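Long-range contact in translation initiation factor 4E (Ascaris suum, PDB 3M94), which binds the trimethylguanosine (m2,2,7G) cap found on many nematode mRNAs and probably recruits such messages to the translation machinery: residues A[54-59]-A[119-124]. Sequence-based numbering, arbitrary orientation.
Sequences GSDYYL and VVNVRQ. With M7M (N,N,7-trimethylguanosine 5'-(trihydrogen diphosphate)), chain C.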
loop_
_atom_site.group_PDB
_atom_site.type_symbol
_atom_site.label_atom_id
_atom_site.label_comp_id
_atom_site.label_asym_id
_atom_site.label_seq_id
_atom_site.Cartn_x
_atom_site.Cartn_y
_atom_site.Cartn_z
ATOM N N GLY A 54 5.589 14.063 6.736
ATOM C CA GLY A 54 6.378 13.958 5.515
ATOM C C GLY A 54 7.031 12.599 5.263
ATOM O O GLY A 54 7.533 12.357 4.164
ATOM N N SER A 55 7.036 11.723 6.269
ATOM C CA SER A 55 7.605 10.380 6.114
ATOM C C SER A 55 6.624 9.411 5.465
ATOM O O SER A 55 5.408 9.592 5.597
ATOM C CB SER A 55 8.047 9.814 7.462
ATOM O OG SER A 55 9.120 10.564 7.965
ATOM N N ASP A 56 7.164 8.389 4.787
ATOM C CA ASP A 56 6.372 7.309 4.151
ATOM C C ASP A 56 6.955 5.926 4.426
ATOM O O ASP A 56 8.157 5.787 4.646
ATOM C CB ASP A 56 6.393 7.407 2.623
ATOM C CG ASP A 56 6.192 8.804 2.095
ATOM O OD1 ASP A 56 5.311 9.549 2.575
ATOM O OD2 ASP A 56 6.915 9.126 1.143
ATOM N N TYR A 57 6.096 4.908 4.355
ATOM C CA TYR A 57 6.534 3.523 4.180
ATOM C C TYR A 57 6.023 3.044 2.831
ATOM O O TYR A 57 4.958 3.485 2.386
ATOM C CB TYR A 57 5.963 2.611 5.261
ATOM C CG TYR A 57 6.646 2.617 6.622
ATOM C CD1 TYR A 57 5.893 2.707 7.792
ATOM C CD2 TYR A 57 8.016 2.463 6.743
ATOM C CE1 TYR A 57 6.497 2.673 9.055
ATOM C CE2 TYR A 57 8.636 2.422 7.994
ATOM C CZ TYR A 57 7.866 2.539 9.140
ATOM O OH TYR A 57 8.470 2.488 10.370
ATOM N N TYR A 58 6.777 2.150 2.188
ATOM C CA TYR A 58 6.351 1.496 0.947
ATOM C C TYR A 58 6.599 0.001 1.098
ATOM O O TYR A 58 7.625 -0.405 1.629
ATOM C CB TYR A 58 7.133 1.993 -0.277
ATOM C CG TYR A 58 7.181 3.506 -0.455
ATOM C CD1 TYR A 58 6.347 4.149 -1.365
ATOM C CD2 TYR A 58 8.089 4.283 0.261
ATOM C CE1 TYR A 58 6.392 5.540 -1.544
ATOM C CE2 TYR A 58 8.138 5.674 0.096
ATOM C CZ TYR A 58 7.290 6.289 -0.806
ATOM O OH TYR A 58 7.348 7.645 -0.962
ATOM N N LEU A 59 5.648 -0.808 0.633
ATOM C CA LEU A 59 5.879 -2.236 0.527
ATOM C C LEU A 59 5.621 -2.652 -0.907
ATOM O O LEU A 59 4.458 -2.704 -1.335
ATOM C CB LEU A 59 5.006 -3.061 1.481
ATOM C CG LEU A 59 5.568 -4.503 1.581
ATOM C CD1 LEU A 59 6.734 -4.588 2.600
ATOM C CD2 LEU A 59 4.493 -5.520 1.916
ATOM N N VAL A 119 1.467 1.970 -0.142
ATOM C CA VAL A 119 2.123 3.177 0.345
ATOM C C VAL A 119 1.319 3.818 1.469
ATOM O O VAL A 119 0.096 4.014 1.348
ATOM C CB VAL A 119 2.252 4.240 -0.778
ATOM C CG1 VAL A 119 3.017 5.495 -0.282
ATOM C CG2 VAL A 119 2.911 3.654 -2.011
ATOM N N VAL A 120 2.006 4.162 2.557
ATOM C CA VAL A 120 1.423 5.063 3.525
ATOM C C VAL A 120 2.219 6.370 3.566
ATOM O O VAL A 120 3.440 6.356 3.763
ATOM C CB VAL A 120 1.235 4.417 4.927
ATOM C CG1 VAL A 120 2.537 3.805 5.454
ATOM C CG2 VAL A 120 0.645 5.443 5.936
ATOM N N ASN A 121 1.521 7.487 3.346
ATOM C CA ASN A 121 2.097 8.821 3.484
ATOM C C ASN A 121 1.574 9.419 4.781
ATOM O O ASN A 121 0.361 9.522 4.968
ATOM C CB ASN A 121 1.701 9.724 2.302
ATOM C CG ASN A 121 1.974 9.071 0.948
ATOM O OD1 ASN A 121 1.044 8.762 0.208
ATOM N ND2 ASN A 121 3.253 8.854 0.626
ATOM N N VAL A 122 2.480 9.783 5.686
ATOM C CA VAL A 122 2.090 10.416 6.937
ATOM C C VAL A 122 2.232 11.918 6.741
ATOM O O VAL A 122 3.343 12.410 6.464
ATOM C CB VAL A 122 2.938 9.917 8.134
ATOM C CG1 VAL A 122 2.772 10.812 9.345
ATOM C CG2 VAL A 122 2.572 8.498 8.496
ATOM N N ARG A 123 1.113 12.639 6.875
ATOM C CA ARG A 123 1.077 14.076 6.612
ATOM C C ARG A 123 0.317 14.870 7.704
ATOM O O ARG A 123 -0.501 14.308 8.445
ATOM C CB ARG A 123 0.460 14.350 5.223
ATOM C CG ARG A 123 1.162 13.692 4.015
ATOM C CD ARG A 123 2.568 14.262 3.766
ATOM N NE ARG A 123 3.271 13.603 2.655
ATOM C CZ ARG A 123 4.001 12.485 2.744
ATOM N NH1 ARG A 123 4.151 11.842 3.901
ATOM N NH2 ARG A 123 4.594 12.001 1.660
ATOM N N GLN A 124 0.606 16.168 7.802
ATOM C CA GLN A 124 -0.099 17.078 8.721
ATOM C C GLN A 124 -1.570 17.292 8.343
ATOM O O GLN A 124 -2.457 17.197 9.203
ATOM C CB GLN A 124 0.611 18.425 8.806
HETATM O OAX M7M C . 1.530 16.204 -1.528
HETATM O OAY M7M C . 0.877 14.845 0.427
HETATM P PAZ M7M C . 1.949 14.965 -0.598
HETATM O OBA M7M C . 3.360 15.155 -0.155
HETATM O OBB M7M C . 7.865 8.898 -7.782
HETATM C CBC M7M C . 6.195 9.160 -5.611
HETATM O OBD M7M C . 1.909 13.670 -1.542
HETATM N NBE M7M C . 9.242 10.586 -8.284
HETATM C CBF M7M C . 8.301 10.030 -7.531
HETATM C CBG M7M C . 7.838 10.779 -6.490
HETATM N NBH M7M C . 6.917 10.439 -5.631
HETATM C CBI M7M C . 6.783 11.456 -4.798
HETATM O OBJ M7M C . 3.449 12.129 -0.326
HETATM P PBK M7M C . 3.099 12.602 -1.667
HETATM O OBL M7M C . 2.747 11.665 -2.762
HETATM C CBM M7M C . 9.688 11.807 -8.000
HETATM N NBN M7M C . 9.238 12.542 -6.981
HETATM C CBO M7M C . 8.293 12.021 -6.207
HETATM N NBP M7M C . 7.628 12.413 -5.148
HETATM C CBQ M7M C . 7.779 13.701 -4.474
HETATM O OBR M7M C . 6.919 13.797 -3.354
HETATM C CBS M7M C . 5.786 14.606 -3.620
HETATM C CBT M7M C . 4.529 13.779 -3.471
HETATM O OBU M7M C . 4.291 13.546 -2.106
HETATM N NBV M7M C . 10.624 12.283 -8.802
HETATM C CBW M7M C . 11.165 13.594 -8.570
HETATM C CBX M7M C . 7.332 14.744 -5.449
HETATM C CBY M7M C . 5.891 14.957 -5.076
HETATM C CBZ M7M C . 11.081 11.465 -9.900
HETATM O OCA M7M C . 8.116 15.893 -5.188
HETATM O OCB M7M C . 5.472 16.296 -5.275
#
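Asp-56 and Arg-123 meet where two neighbouring antiparallel strands of the curved eIF4E sheet, 56-61 and 115-121, run up to the diphosphate of the bound cap analogue. Asp-56 OD1 accepts from Arg-123 NH1 at 2.9 Å, nearly along its own C-O axis, with carboxylate and guanidinium planes only 29° apart. From above the carboxylate, Asn-121 ND2 reaches the same OD1 at 2.9 Å and almost straight, its amide plane turned 86° to the carboxylate plane. NH1 is held further by the carbonyls of Ser-55 and Val-122, each within the guanidinium plane, which should fix the group's rotation; a bend at chi2 folds the arginine back toward them. This leaves NE turned to the phosphate oxygen OBA; Lys-128 also hydrogen-bonds the cap analogue. In the second shell, Tyr-58 OH makes a weak bond to Asp-56 OD2, and its ring lies beside Val-119, CD1 to CG2 3.5 Å. Tyr-57 and Val-120, a hydrogen-bonded pair, turn to the other face, where Val-120 touches Trp-96 of helix 88-104. Beyond the last bridge, Val-122 N still donates to Ser-55 O, but Val-122 O is met by Gly-54 N rather than by Ser-55 N. Arg-123 NE donates to M7M OBA at 3.2 Å, nearly straight at 170°.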